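Local structure of MmeI (Methylophilus methylotrophus, 5HR4) at residues 577-582 / 804-809; 318-323 / 566-571; 508-513 / 543-548. The protein is a Type IIL restriction-modification enzyme that binds DNA and probably transfers a methyl group from S-adenosylmethionine to N6 of a target adenine. One frame throughout, in Å; residues are numbered along the deposited sequence.

Contact 1. Residues 577-582 / 804-809; sequences VAAVHC and RLESRY. With nucleotides of chain B; nucleotides of chain C.
Glu806 lies over His581 and brings the target recognition domain against the methyltransferase domain. It sits with Ser807 in the two-residue turn of the β-hairpin formed by strands 803-805 and 808-810, which enters the major groove. The Glu806 side chain begins with a CH-pi contact. Its CB stands 3.7 Å from the centroid of the His581 ring, only 7° off the ring normal. With chi1 at -88°, CG lies beside the backbone N and heads toward the cytosine of DC8 of chain B. From CG the chain runs on extended, crossing the imidazole at about a right angle. CD stays 3.6 Å from His581 CD2, and the carboxylate stacks on the ring. OE2 turns toward the backbone of Ala579 and Val580 without forming a hydrogen bond there. OE1 has two partners. It accepts a bond from N4 of DC8 at 2.8 Å, and it forms a salt bridge with Arg808 NH2. The arginine probably helps to hold the carboxylate that meets the base.

The edge of the imidazole is used as well. His581 ND1 and Ser807 OG are hydrogen-bonded at 2.7 Å, with OG in the ring plane. Ala579 N holds the DC8 phosphate through OP2 at 2.8 Å. Val580 packs on DA7 of chain B, whose base points away from that of DC8. DC8 pairs with DG6 of chain C, so Glu806 and Arg808 touch both bases of one pair, consistent with sequence reading. On the guanine, Arg808 NE donates to O6 at 2.8 Å.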
loop_
_atom_site.group_PDB
_atom_site.type_symbol
_atom_site.label_atom_id
_atom_site.label_comp_id
_atom_site.label_asym_id
_atom_site.label_seq_id
_atom_site.Cartn_x
_atom_site.Cartn_y
_atom_site.Cartn_z
ATOM N N VAL A 577 7.388 -0.087 10.041
ATOM C CA VAL A 577 6.138 0.170 9.344
ATOM C C VAL A 577 6.394 0.956 8.070
ATOM O O VAL A 577 7.117 1.962 8.079
ATOM C CB VAL A 577 5.169 0.923 10.261
ATOM C CG1 VAL A 577 3.974 1.385 9.454
ATOM C CG2 VAL A 577 4.758 0.025 11.409
ATOM N N ALA A 578 5.773 0.521 6.972
ATOM C CA ALA A 578 5.916 1.222 5.702
ATOM C C ALA A 578 5.195 2.566 5.742
ATOM O O ALA A 578 4.277 2.789 6.527
ATOM C CB ALA A 578 5.385 0.375 4.543
ATOM N N ALA A 579 5.645 3.474 4.886
ATOM C CA ALA A 579 5.118 4.831 4.795
ATOM C C ALA A 579 4.389 4.949 3.464
ATOM O O ALA A 579 4.986 5.259 2.436
ATOM C CB ALA A 579 6.224 5.845 4.903
ATOM N N VAL A 580 3.095 4.675 3.488
ATOM C CA VAL A 580 2.264 4.719 2.295
ATOM C C VAL A 580 0.845 5.023 2.763
ATOM O O VAL A 580 0.487 4.759 3.916
ATOM C CB VAL A 580 2.378 3.385 1.499
ATOM C CG1 VAL A 580 2.048 2.197 2.376
ATOM C CG2 VAL A 580 1.533 3.386 0.221
ATOM N N HIS A 581 0.061 5.639 1.879
ATOM C CA HIS A 581 -1.342 5.940 2.109
ATOM C C HIS A 581 -2.188 5.021 1.234
ATOM O O HIS A 581 -1.827 4.759 0.083
ATOM C CB HIS A 581 -1.638 7.417 1.799
ATOM C CG HIS A 581 -1.199 8.368 2.875
ATOM N ND1 HIS A 581 -1.589 9.692 2.905
ATOM C CD2 HIS A 581 -0.416 8.178 3.967
ATOM C CE1 HIS A 581 -1.068 10.274 3.974
ATOM N NE2 HIS A 581 -0.350 9.379 4.634
ATOM N N CYS A 582 -3.328 4.562 1.764
ATOM C CA CYS A 582 -4.073 3.447 1.189
ATOM C C CYS A 582 -5.513 3.794 0.837
ATOM O O CYS A 582 -6.071 4.802 1.277
ATOM C CB CYS A 582 -4.103 2.264 2.150
ATOM S SG CYS A 582 -2.493 1.601 2.340
ATOM N N ARG A 804 -0.774 12.535 -6.132
ATOM C CA ARG A 804 -0.309 12.847 -4.791
ATOM C C ARG A 804 0.911 12.005 -4.493
ATOM O O ARG A 804 1.133 10.952 -5.100
ATOM C CB ARG A 804 -1.385 12.593 -3.715
ATOM C CG ARG A 804 -2.740 13.246 -3.911
ATOM C CD ARG A 804 -2.750 14.671 -3.425
ATOM N NE ARG A 804 -4.033 15.325 -3.652
ATOM C CZ ARG A 804 -4.852 15.728 -2.681
ATOM N NH1 ARG A 804 -4.527 15.558 -1.399
ATOM N NH2 ARG A 804 -5.996 16.317 -2.998
ATOM N N LEU A 805 1.706 12.520 -3.555
ATOM C CA LEU A 805 2.786 11.807 -2.877
ATOM C C LEU A 805 2.321 11.513 -1.456
ATOM O O LEU A 805 2.270 12.426 -0.624
ATOM C CB LEU A 805 4.063 12.644 -2.859
ATOM C CG LEU A 805 5.405 11.949 -2.591
ATOM C CD1 LEU A 805 6.518 12.995 -2.599
ATOM C CD2 LEU A 805 5.436 11.173 -1.290
ATOM N N GLU A 806 2.062 10.232 -1.155
ATOM C CA GLU A 806 1.178 9.868 -0.052
ATOM C C GLU A 806 -0.069 10.717 -0.233
ATOM O O GLU A 806 -0.981 10.339 -0.972
ATOM C CB GLU A 806 1.811 10.088 1.337
ATOM C CG GLU A 806 2.628 8.903 1.891
ATOM C CD GLU A 806 3.024 9.028 3.387
ATOM O OE1 GLU A 806 3.169 10.168 3.908
ATOM O OE2 GLU A 806 3.207 7.960 4.038
ATOM N N SER A 807 -0.088 11.904 0.365
ATOM C CA SER A 807 -1.237 12.784 0.269
ATOM C C SER A 807 -0.892 14.229 -0.066
ATOM O O SER A 807 -1.817 15.012 -0.309
ATOM C CB SER A 807 -2.047 12.738 1.579
ATOM O OG SER A 807 -2.939 11.615 1.604
ATOM N N ARG A 808 0.392 14.615 -0.098
ATOM C CA ARG A 808 0.709 15.988 -0.472
ATOM C C ARG A 808 0.267 16.246 -1.904
ATOM O O ARG A 808 0.234 15.339 -2.736
ATOM C CB ARG A 808 2.202 16.293 -0.342
ATOM C CG ARG A 808 2.935 15.429 0.587
ATOM C CD ARG A 808 2.866 15.864 2.000
ATOM N NE ARG A 808 3.178 14.689 2.795
ATOM C CZ ARG A 808 2.267 13.796 3.162
ATOM N NH1 ARG A 808 0.993 13.992 2.829
ATOM N NH2 ARG A 808 2.621 12.727 3.873
ATOM N N TYR A 809 -0.117 17.493 -2.181
ATOM C CA TYR A 809 -0.375 17.874 -3.556
ATOM C C TYR A 809 0.840 17.503 -4.397
ATOM O O TYR A 809 1.980 17.642 -3.951
ATOM C CB TYR A 809 -0.652 19.375 -3.659
ATOM C CG TYR A 809 -1.755 19.893 -2.778
ATOM C CD1 TYR A 809 -2.832 19.083 -2.432
ATOM C CD2 TYR A 809 -1.724 21.194 -2.282
ATOM C CE1 TYR A 809 -3.843 19.539 -1.617
ATOM C CE2 TYR A 809 -2.735 21.666 -1.468
ATOM C CZ TYR A 809 -3.804 20.833 -1.136
ATOM O OH TYR A 809 -4.826 21.289 -0.325
ATOM P P DC B 8 8.212 2.399 1.978
ATOM O OP1 DC B 8 9.213 1.373 1.646
ATOM O OP2 DC B 8 7.861 2.577 3.404
ATOM O "O5'" DC B 8 8.665 3.818 1.402
ATOM C "C5'" DC B 8 8.389 4.182 0.054
ATOM C "C4'" DC B 8 9.348 5.268 -0.396
ATOM O "O4'" DC B 8 8.677 6.566 -0.407
ATOM C "C3'" DC B 8 10.576 5.438 0.490
ATOM O "O3'" DC B 8 11.694 5.771 -0.329
ATOM C "C2'" DC B 8 10.169 6.604 1.396
ATOM C "C1'" DC B 8 9.371 7.473 0.422
ATOM N N1 DC B 8 8.350 8.368 1.083
ATOM C C2 DC B 8 8.467 9.766 1.000
ATOM O O2 DC B 8 9.410 10.257 0.392
ATOM N N3 DC B 8 7.535 10.541 1.590
ATOM C C4 DC B 8 6.514 9.979 2.241
ATOM N N4 DC B 8 5.616 10.783 2.801
ATOM C C5 DC B 8 6.369 8.560 2.335
ATOM C C6 DC B 8 7.299 7.802 1.747
ATOM P P DG C 6 6.523 21.872 2.025
ATOM O OP1 DG C 6 7.349 22.761 2.874
ATOM O OP2 DG C 6 5.159 22.288 1.586
ATOM O "O5'" DG C 6 7.258 21.358 0.683
ATOM C "C5'" DG C 6 8.554 21.732 0.377
ATOM C "C4'" DG C 6 9.402 20.528 -0.010
ATOM O "O4'" DG C 6 9.066 19.370 0.772
ATOM C "C3'" DG C 6 9.365 20.093 -1.473
ATOM O "O3'" DG C 6 10.682 19.928 -1.851
ATOM C "C2'" DG C 6 8.655 18.748 -1.435
ATOM C "C1'" DG C 6 9.050 18.232 -0.060
ATOM N N9 DG C 6 8.070 17.332 0.515
ATOM C C8 DG C 6 6.880 17.710 1.091
ATOM N N7 DG C 6 6.193 16.712 1.548
ATOM C C5 DG C 6 6.971 15.597 1.266
ATOM C C6 DG C 6 6.731 14.237 1.542
ATOM O O6 DG C 6 5.754 13.736 2.097
ATOM N N1 DG C 6 7.763 13.425 1.094
ATOM C C2 DG C 6 8.899 13.872 0.463
ATOM N N2 DG C 6 9.785 12.930 0.113
ATOM N N3 DG C 6 9.145 15.156 0.199
ATOM C C4 DG C 6 8.135 15.959 0.624
ATOM P P DA B 7 7.317 2.614 -3.635
ATOM O OP1 DA B 7 8.567 1.868 -3.318
ATOM O OP2 DA B 7 6.477 2.173 -4.776
ATOM O "O5'" DA B 7 6.466 2.729 -2.303
ATOM C "C5'" DA B 7 5.444 1.864 -2.015
ATOM C "C4'" DA B 7 5.332 1.811 -0.524
ATOM O "O4'" DA B 7 4.273 0.938 -0.139
ATOM C "C3'" DA B 7 6.582 1.325 0.188
ATOM O "O3'" DA B 7 6.770 2.146 1.310
ATOM C "C2'" DA B 7 6.231 -0.114 0.578
ATOM C "C1'" DA B 7 4.730 -0.022 0.785
ATOM N N9 DA B 7 3.979 -1.230 0.467
ATOM C C8 DA B 7 4.172 -2.050 -0.595
ATOM N N7 DA B 7 3.300 -3.009 -0.679
ATOM C C5 DA B 7 2.450 -2.788 0.393
ATOM C C6 DA B 7 1.290 -3.464 0.858
ATOM N N6 DA B 7 0.787 -4.555 0.277
ATOM N N1 DA B 7 0.680 -2.978 1.956
ATOM C C2 DA B 7 1.186 -1.894 2.539
ATOM N N3 DA B 7 2.257 -1.173 2.187
ATOM C C4 DA B 7 2.846 -1.684 1.097
#

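Contact 2. Residues 318-323 / 566-571. With nucleotides of chain B.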
loop_
_atom_site.group_PDB
_atom_site.type_symbol
_atom_site.label_atom_id
_atom_site.label_comp_id
_atom_site.label_asym_id
_atom_site.label_seq_id
_atom_site.Cartn_x
_atom_site.Cartn_y
_atom_site.Cartn_z
ATOM N N GLU A 318 -5.099 -6.630 11.837
ATOM C CA GLU A 318 -6.473 -6.999 12.169
ATOM C C GLU A 318 -7.454 -5.880 11.828
ATOM O O GLU A 318 -8.521 -6.138 11.262
ATOM C CB GLU A 318 -6.593 -7.359 13.653
ATOM C CG GLU A 318 -7.872 -8.145 13.980
ATOM C CD GLU A 318 -7.824 -8.880 15.327
ATOM O OE1 GLU A 318 -6.878 -9.677 15.565
ATOM O OE2 GLU A 318 -8.749 -8.659 16.151
ATOM N N ALA A 319 -7.114 -4.629 12.156
ATOM C CA ALA A 319 -8.086 -3.555 11.979
ATOM C C ALA A 319 -8.374 -3.302 10.508
ATOM O O ALA A 319 -9.515 -3.016 10.138
ATOM C CB ALA A 319 -7.599 -2.277 12.640
ATOM N N ASN A 320 -7.353 -3.405 9.652
ATOM C CA ASN A 320 -7.533 -3.046 8.249
ATOM C C ASN A 320 -8.265 -4.135 7.474
ATOM O O ASN A 320 -9.059 -3.814 6.578
ATOM C CB ASN A 320 -6.181 -2.719 7.627
ATOM C CG ASN A 320 -5.763 -1.272 7.878
ATOM O OD1 ASN A 320 -6.609 -0.392 8.095
ATOM N ND2 ASN A 320 -4.466 -1.018 7.833
ATOM N N ILE A 321 -8.048 -5.406 7.840
ATOM C CA ILE A 321 -8.848 -6.515 7.309
ATOM C C ILE A 321 -10.318 -6.394 7.739
ATOM O O ILE A 321 -11.236 -6.659 6.949
ATOM C CB ILE A 321 -8.229 -7.863 7.742
ATOM C CG1 ILE A 321 -6.795 -7.971 7.222
ATOM C CG2 ILE A 321 -9.051 -9.033 7.247
ATOM C CD1 ILE A 321 -6.058 -9.216 7.683
ATOM N N LEU A 322 -10.572 -5.991 8.990
ATOM C CA LEU A 322 -11.963 -5.841 9.427
ATOM C C LEU A 322 -12.681 -4.733 8.654
ATOM O O LEU A 322 -13.855 -4.891 8.307
ATOM C CB LEU A 322 -12.029 -5.613 10.940
ATOM C CG LEU A 322 -11.627 -6.880 11.719
ATOM C CD1 LEU A 322 -11.299 -6.666 13.214
ATOM C CD2 LEU A 322 -12.713 -7.917 11.569
ATOM N N LYS A 323 -12.000 -3.621 8.325
ATOM C CA LYS A 323 -12.673 -2.621 7.490
ATOM C C LYS A 323 -12.973 -3.161 6.102
ATOM O O LYS A 323 -13.800 -2.587 5.384
ATOM C CB LYS A 323 -11.858 -1.329 7.293
ATOM C CG LYS A 323 -10.791 -1.022 8.287
ATOM C CD LYS A 323 -9.743 -0.142 7.636
ATOM C CE LYS A 323 -9.478 1.110 8.447
ATOM N NZ LYS A 323 -8.400 1.909 7.817
ATOM N N ARG A 566 -11.735 5.749 1.326
ATOM C CA ARG A 566 -10.810 6.755 0.834
ATOM C C ARG A 566 -9.505 6.712 1.630
ATOM O O ARG A 566 -9.339 5.928 2.571
ATOM C CB ARG A 566 -11.443 8.133 0.910
ATOM C CG ARG A 566 -12.563 8.339 -0.045
ATOM C CD ARG A 566 -13.071 9.738 0.121
ATOM N NE ARG A 566 -12.167 10.677 -0.523
ATOM C CZ ARG A 566 -11.901 10.650 -1.825
ATOM N NH1 ARG A 566 -12.459 9.728 -2.593
ATOM N NH2 ARG A 566 -11.076 11.533 -2.364
ATOM N N THR A 567 -8.573 7.589 1.243
ATOM C CA THR A 567 -7.190 7.550 1.718
ATOM C C THR A 567 -7.086 7.446 3.240
ATOM O O THR A 567 -7.732 8.205 3.968
ATOM C CB THR A 567 -6.479 8.813 1.241
ATOM O OG1 THR A 567 -6.418 8.819 -0.189
ATOM C CG2 THR A 567 -5.103 8.901 1.817
ATOM N N PHE A 568 -6.261 6.507 3.719
ATOM C CA PHE A 568 -5.861 6.472 5.127
ATOM C C PHE A 568 -4.385 6.107 5.236
ATOM O O PHE A 568 -3.790 5.589 4.287
ATOM C CB PHE A 568 -6.717 5.502 5.965
ATOM C CG PHE A 568 -6.764 4.089 5.451
ATOM C CD1 PHE A 568 -7.576 3.746 4.386
ATOM C CD2 PHE A 568 -6.043 3.093 6.075
ATOM C CE1 PHE A 568 -7.632 2.425 3.919
ATOM C CE2 PHE A 568 -6.093 1.779 5.618
ATOM C CZ PHE A 568 -6.898 1.448 4.542
ATOM N N SER A 569 -3.782 6.412 6.392
ATOM C CA SER A 569 -2.382 6.057 6.621
ATOM C C SER A 569 -2.266 4.573 6.955
ATOM O O SER A 569 -3.105 4.015 7.666
ATOM C CB SER A 569 -1.753 6.898 7.750
ATOM N N TRP A 570 -1.230 3.941 6.410
ATOM C CA TRP A 570 -0.891 2.560 6.710
ATOM C C TRP A 570 -0.273 2.440 8.102
ATOM O O TRP A 570 0.448 3.326 8.561
ATOM C CB TRP A 570 0.103 2.027 5.668
ATOM C CG TRP A 570 0.635 0.652 5.987
ATOM C CD1 TRP A 570 1.740 0.361 6.712
ATOM C CD2 TRP A 570 0.039 -0.619 5.625
ATOM N NE1 TRP A 570 1.888 -1.009 6.820
ATOM C CE2 TRP A 570 0.858 -1.629 6.163
ATOM C CE3 TRP A 570 -1.105 -0.989 4.903
ATOM C CZ2 TRP A 570 0.591 -2.988 5.985
ATOM C CZ3 TRP A 570 -1.378 -2.333 4.732
ATOM C CH2 TRP A 570 -0.526 -3.322 5.267
ATOM N N THR A 571 -0.524 1.311 8.760
ATOM C CA THR A 571 0.213 0.983 9.975
ATOM C C THR A 571 -0.087 -0.461 10.345
ATOM O O THR A 571 -1.028 -1.069 9.826
ATOM C CB THR A 571 -0.125 1.912 11.148
ATOM O OG1 THR A 571 0.865 1.730 12.175
ATOM C CG2 THR A 571 -1.554 1.636 11.714
ATOM P P DA B 7 7.317 2.614 -3.635
ATOM O OP1 DA B 7 8.567 1.868 -3.318
ATOM O OP2 DA B 7 6.477 2.173 -4.776
ATOM O "O5'" DA B 7 6.466 2.729 -2.303
ATOM C "C5'" DA B 7 5.444 1.864 -2.015
ATOM C "C4'" DA B 7 5.332 1.811 -0.524
ATOM O "O4'" DA B 7 4.273 0.938 -0.139
ATOM C "C3'" DA B 7 6.582 1.325 0.188
ATOM O "O3'" DA B 7 6.770 2.146 1.310
ATOM C "C2'" DA B 7 6.231 -0.114 0.578
ATOM C "C1'" DA B 7 4.730 -0.022 0.785
ATOM N N9 DA B 7 3.979 -1.230 0.467
ATOM C C8 DA B 7 4.172 -2.050 -0.595
ATOM N N7 DA B 7 3.300 -3.009 -0.679
ATOM C C5 DA B 7 2.450 -2.788 0.393
ATOM C C6 DA B 7 1.290 -3.464 0.858
ATOM N N6 DA B 7 0.787 -4.555 0.277
ATOM N N1 DA B 7 0.680 -2.978 1.956
ATOM C C2 DA B 7 1.186 -1.894 2.539
ATOM N N3 DA B 7 2.257 -1.173 2.187
ATOM C C4 DA B 7 2.846 -1.684 1.097
#
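Lys323 meets Phe568 in a cation-pi contact. NZ is 3.3 Å from the centroid of the Phe568 ring and 22° off its normal. It lies over one face, shifted toward the CD2-CE2 side. The lysine and the phenylalanine reach this point from opposite directions.

Two hydrogen bonds help to hold the ammonium group. Lys323 NZ donates to Asn320 OD1 at 2.9 Å, one helical turn back, with a C=O...N angle of 163°. Tyr600 OH also bonds NZ, and the Tyr600 ring meets the Phe568 ring nearly parallel.

The remaining contacts are packing. Asn320 OD1 approaches Phe568 CE2 obliquely at 3.3 Å, while ND2 of the same amide lies at the ring edge, near its plane. Phe568 has CG between its backbone N and carbonyl carbon (chi1 55°), which turns the ring toward the helix. Trp570 meets DNA: C2 of the DA7 base of chain B lies over one face, 3.4 Å from CZ3. This base lies far from that of DC8, consistent with an adenine flipped out of the helix, as in related methyltransferases. Trp570 also touches Asn481, which opens the NPPF motif of adenine methyltransferases.

The contact places the start of helix 318-340 beside the end of strand 560-569. On its other flank the helix packs against helix 368-388. The strand pairs with 581-588 on one side and 595-599 on the other, within the methyltransferase sheet.

Contact 3. Residues 508-513 / 543-548; sequences ASDLDL and QGEQVS. With nucleotides of chain B.
The carboxylates of Asp510 and Glu545 stack almost parallel, their planes 6° apart, although both are acidic. Asp510 OD2 and Glu545 OE1 are 4.0 Å apart. Lysines probably offset the charge: Glu545 OE2 has a salt bridge to Lys487, and OE1 has one to Lys629. Both also form long, weak ion pairs with Asp510. Glu545 CG lies between its backbone N and carbonyl carbon (chi1 89°), and the extended chain runs past O3' of DC4 of chain B to Asp510. Glu545 OE1 lies 3.4 Å from C4' of that nucleotide.

The amide of Gln546 makes the hydrogen bond of this contact. OE1 accepts from Asp512 N at 2.9 Å, with the donor tilted 27° from the carbonyl plane. The same oxygen packs on Leu511 CD2 at 3.6 Å. Asp512 turns its OD1 elsewhere, to the backbone N of Val485 and Val514.

Beside this contact the backbone holds a phosphate: Glu545 N donates to OP1 of DC5 of chain B at 2.9 Å, and Gly544 CA lies 3.5 Å from that oxygen.

The contact joins the loop between helices 492-502 and 517-524 to residues 545-546, on helix 544-556. Leu511 touches Phe502 of helix 492-502 and Leu549 and Leu550 of helix 544-556.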
loop_
_atom_site.group_PDB
_atom_site.type_symbol
_atom_site.label_atom_id
_atom_site.label_comp_id
_atom_site.label_asym_id
_atom_site.label_seq_id
_atom_site.Cartn_x
_atom_site.Cartn_y
_atom_site.Cartn_z
ATOM N N ALA A 508 0.547 1.361 -20.333
ATOM C CA ALA A 508 0.220 0.517 -19.187
ATOM C C ALA A 508 1.429 0.244 -18.297
ATOM O O ALA A 508 1.255 -0.207 -17.161
ATOM C CB ALA A 508 -0.385 -0.809 -19.653
ATOM N N SER A 509 2.648 0.492 -18.778
ATOM C CA SER A 509 3.804 0.322 -17.905
ATOM C C SER A 509 3.812 1.342 -16.771
ATOM O O SER A 509 4.431 1.086 -15.730
ATOM C CB SER A 509 5.110 0.406 -18.707
ATOM O OG SER A 509 5.134 1.548 -19.543
ATOM N N ASP A 510 3.122 2.485 -16.942
ATOM C CA ASP A 510 2.963 3.527 -15.921
ATOM C C ASP A 510 2.033 3.125 -14.762
ATOM O O ASP A 510 1.647 4.048 -14.004
ATOM C CB ASP A 510 2.417 4.805 -16.548
ATOM C CG ASP A 510 3.443 5.537 -17.373
ATOM O OD1 ASP A 510 4.644 5.311 -17.141
ATOM O OD2 ASP A 510 3.045 6.337 -18.246
ATOM N N LEU A 511 1.641 1.866 -14.581
ATOM C CA LEU A 511 0.775 1.505 -13.472
ATOM C C LEU A 511 1.591 0.977 -12.305
ATOM O O LEU A 511 2.691 0.451 -12.475
ATOM C CB LEU A 511 -0.254 0.452 -13.902
ATOM C CG LEU A 511 -1.372 1.039 -14.760
ATOM C CD1 LEU A 511 -2.238 -0.040 -15.371
ATOM C CD2 LEU A 511 -2.179 1.967 -13.892
ATOM N N ASP A 512 1.045 1.131 -11.107
ATOM C CA ASP A 512 1.602 0.421 -9.970
ATOM C C ASP A 512 1.420 -1.073 -10.203
ATOM O O ASP A 512 0.494 -1.503 -10.899
ATOM C CB ASP A 512 0.918 0.859 -8.663
ATOM C CG ASP A 512 1.755 0.536 -7.408
ATOM O OD1 ASP A 512 1.841 -0.663 -7.043
ATOM O OD2 ASP A 512 2.314 1.477 -6.777
ATOM N N LEU A 513 2.334 -1.870 -9.646
ATOM C CA LEU A 513 2.181 -3.314 -9.748
ATOM C C LEU A 513 0.823 -3.768 -9.219
ATOM O O LEU A 513 0.230 -4.715 -9.754
ATOM C CB LEU A 513 3.309 -4.029 -9.002
ATOM C CG LEU A 513 3.314 -5.554 -9.198
ATOM C CD1 LEU A 513 3.186 -5.915 -10.671
ATOM C CD2 LEU A 513 4.543 -6.174 -8.591
ATOM N N GLN A 543 -5.611 8.205 -8.458
ATOM C CA GLN A 543 -5.129 9.573 -8.575
ATOM C C GLN A 543 -4.259 9.695 -9.820
ATOM O O GLN A 543 -3.675 8.716 -10.295
ATOM C CB GLN A 543 -4.330 9.990 -7.325
ATOM C CG GLN A 543 -5.066 9.785 -5.984
ATOM C CD GLN A 543 -4.139 9.840 -4.771
ATOM O OE1 GLN A 543 -2.940 10.006 -4.913
ATOM N NE2 GLN A 543 -4.695 9.683 -3.578
ATOM N N GLY A 544 -4.204 10.914 -10.349
ATOM C CA GLY A 544 -3.259 11.291 -11.380
ATOM C C GLY A 544 -3.203 10.341 -12.557
ATOM O O GLY A 544 -4.225 9.806 -13.006
ATOM N N GLU A 545 -1.968 10.100 -13.040
ATOM C CA GLU A 545 -1.714 9.467 -14.336
ATOM C C GLU A 545 -2.240 8.042 -14.432
ATOM O O GLU A 545 -2.358 7.517 -15.543
ATOM C CB GLU A 545 -0.212 9.462 -14.644
ATOM C CG GLU A 545 0.558 8.238 -14.138
ATOM C CD GLU A 545 2.079 8.338 -14.381
ATOM O OE1 GLU A 545 2.505 9.022 -15.347
ATOM O OE2 GLU A 545 2.854 7.730 -13.602
ATOM N N GLN A 546 -2.554 7.408 -13.310
ATOM C CA GLN A 546 -2.971 6.015 -13.337
ATOM C C GLN A 546 -4.467 5.838 -13.564
ATOM O O GLN A 546 -4.876 4.778 -14.065
ATOM C CB GLN A 546 -2.561 5.320 -12.035
ATOM C CG GLN A 546 -1.184 5.728 -11.513
ATOM C CD GLN A 546 -0.501 4.622 -10.737
ATOM O OE1 GLN A 546 -0.682 3.437 -11.021
ATOM N NE2 GLN A 546 0.305 5.004 -9.757
ATOM N N VAL A 547 -5.283 6.852 -13.239
ATOM C CA VAL A 547 -6.737 6.713 -13.336
ATOM C C VAL A 547 -7.167 6.514 -14.782
ATOM O O VAL A 547 -8.103 5.761 -15.071
ATOM C CB VAL A 547 -7.430 7.936 -12.709
ATOM C CG1 VAL A 547 -8.939 7.704 -12.578
ATOM C CG2 VAL A 547 -6.822 8.232 -11.376
ATOM N N SER A 548 -6.494 7.185 -15.712
ATOM C CA SER A 548 -6.778 6.991 -17.127
ATOM C C SER A 548 -6.326 5.626 -17.632
ATOM O O SER A 548 -6.851 5.161 -18.647
ATOM C CB SER A 548 -6.096 8.079 -17.962
ATOM O OG SER A 548 -6.266 9.378 -17.397
ATOM P P DC B 5 1.358 11.060 -10.785
ATOM O OP1 DC B 5 0.077 10.321 -10.926
ATOM O OP2 DC B 5 1.465 12.344 -10.072
ATOM O "O5'" DC B 5 2.373 10.100 -10.031
ATOM C "C5'" DC B 5 2.635 8.823 -10.525
ATOM C "C4'" DC B 5 3.966 8.365 -9.991
ATOM O "O4'" DC B 5 4.994 9.245 -10.450
ATOM C "C3'" DC B 5 4.096 8.455 -8.489
ATOM O "O3'" DC B 5 3.525 7.319 -7.908
ATOM C "C2'" DC B 5 5.617 8.503 -8.284
ATOM C "C1'" DC B 5 6.124 9.034 -9.633
ATOM N N1 DC B 5 6.857 10.290 -9.556
ATOM C C2 DC B 5 8.215 10.300 -9.881
ATOM O O2 DC B 5 8.758 9.237 -10.181
ATOM N N3 DC B 5 8.897 11.468 -9.837
ATOM C C4 DC B 5 8.254 12.593 -9.494
ATOM N N4 DC B 5 8.953 13.738 -9.463
ATOM C C5 DC B 5 6.862 12.592 -9.167
ATOM C C6 DC B 5 6.212 11.430 -9.222
ATOM P P DC B 4 4.059 13.914 -17.337
ATOM O OP1 DC B 4 3.624 13.470 -18.683
ATOM O OP2 DC B 4 3.684 15.256 -16.828
ATOM O "O5'" DC B 4 3.512 12.846 -16.321
ATOM C "C5'" DC B 4 3.056 13.248 -15.033
ATOM C "C4'" DC B 4 3.229 12.084 -14.099
ATOM O "O4'" DC B 4 4.621 11.697 -14.103
ATOM C "C3'" DC B 4 2.817 12.300 -12.654
ATOM O "O3'" DC B 4 1.992 11.192 -12.258
ATOM C "C2'" DC B 4 4.159 12.351 -11.892
ATOM C "C1'" DC B 4 5.114 11.585 -12.794
ATOM N N1 DC B 4 6.535 12.114 -12.809
ATOM C C2 DC B 4 7.590 11.231 -13.076
ATOM O O2 DC B 4 7.338 10.036 -13.264
ATOM N N3 DC B 4 8.863 11.709 -13.119
ATOM C C4 DC B 4 9.093 13.003 -12.919
ATOM N N4 DC B 4 10.358 13.415 -12.952
ATOM C C5 DC B 4 8.035 13.926 -12.645
ATOM C C6 DC B 4 6.781 13.446 -12.611
#

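Overall arrangement
From the N terminus, contact 2 opens first, at the start of helix 318-340. Contact 3 then opens and closes within that long span, joining two places only 30 residues apart. Contact 2 closes at 566-571. Contact 1 begins soon after, at 577-582, and closes at 804-809. No two of the loops cross. Contacts 1 and 2 share the methyltransferase sheet through neighbouring strands 560-569 and 581-588, and Cys582 N lies 2.8 Å from Phe568 O. Contact 1 has one of its segments, 804-809, in the target recognition domain. Gln543, at the edge of contact 3, touches both Arg804 of contact 1 and Thr567 of contact 2. All three contacts border the same DNA strand, chain B.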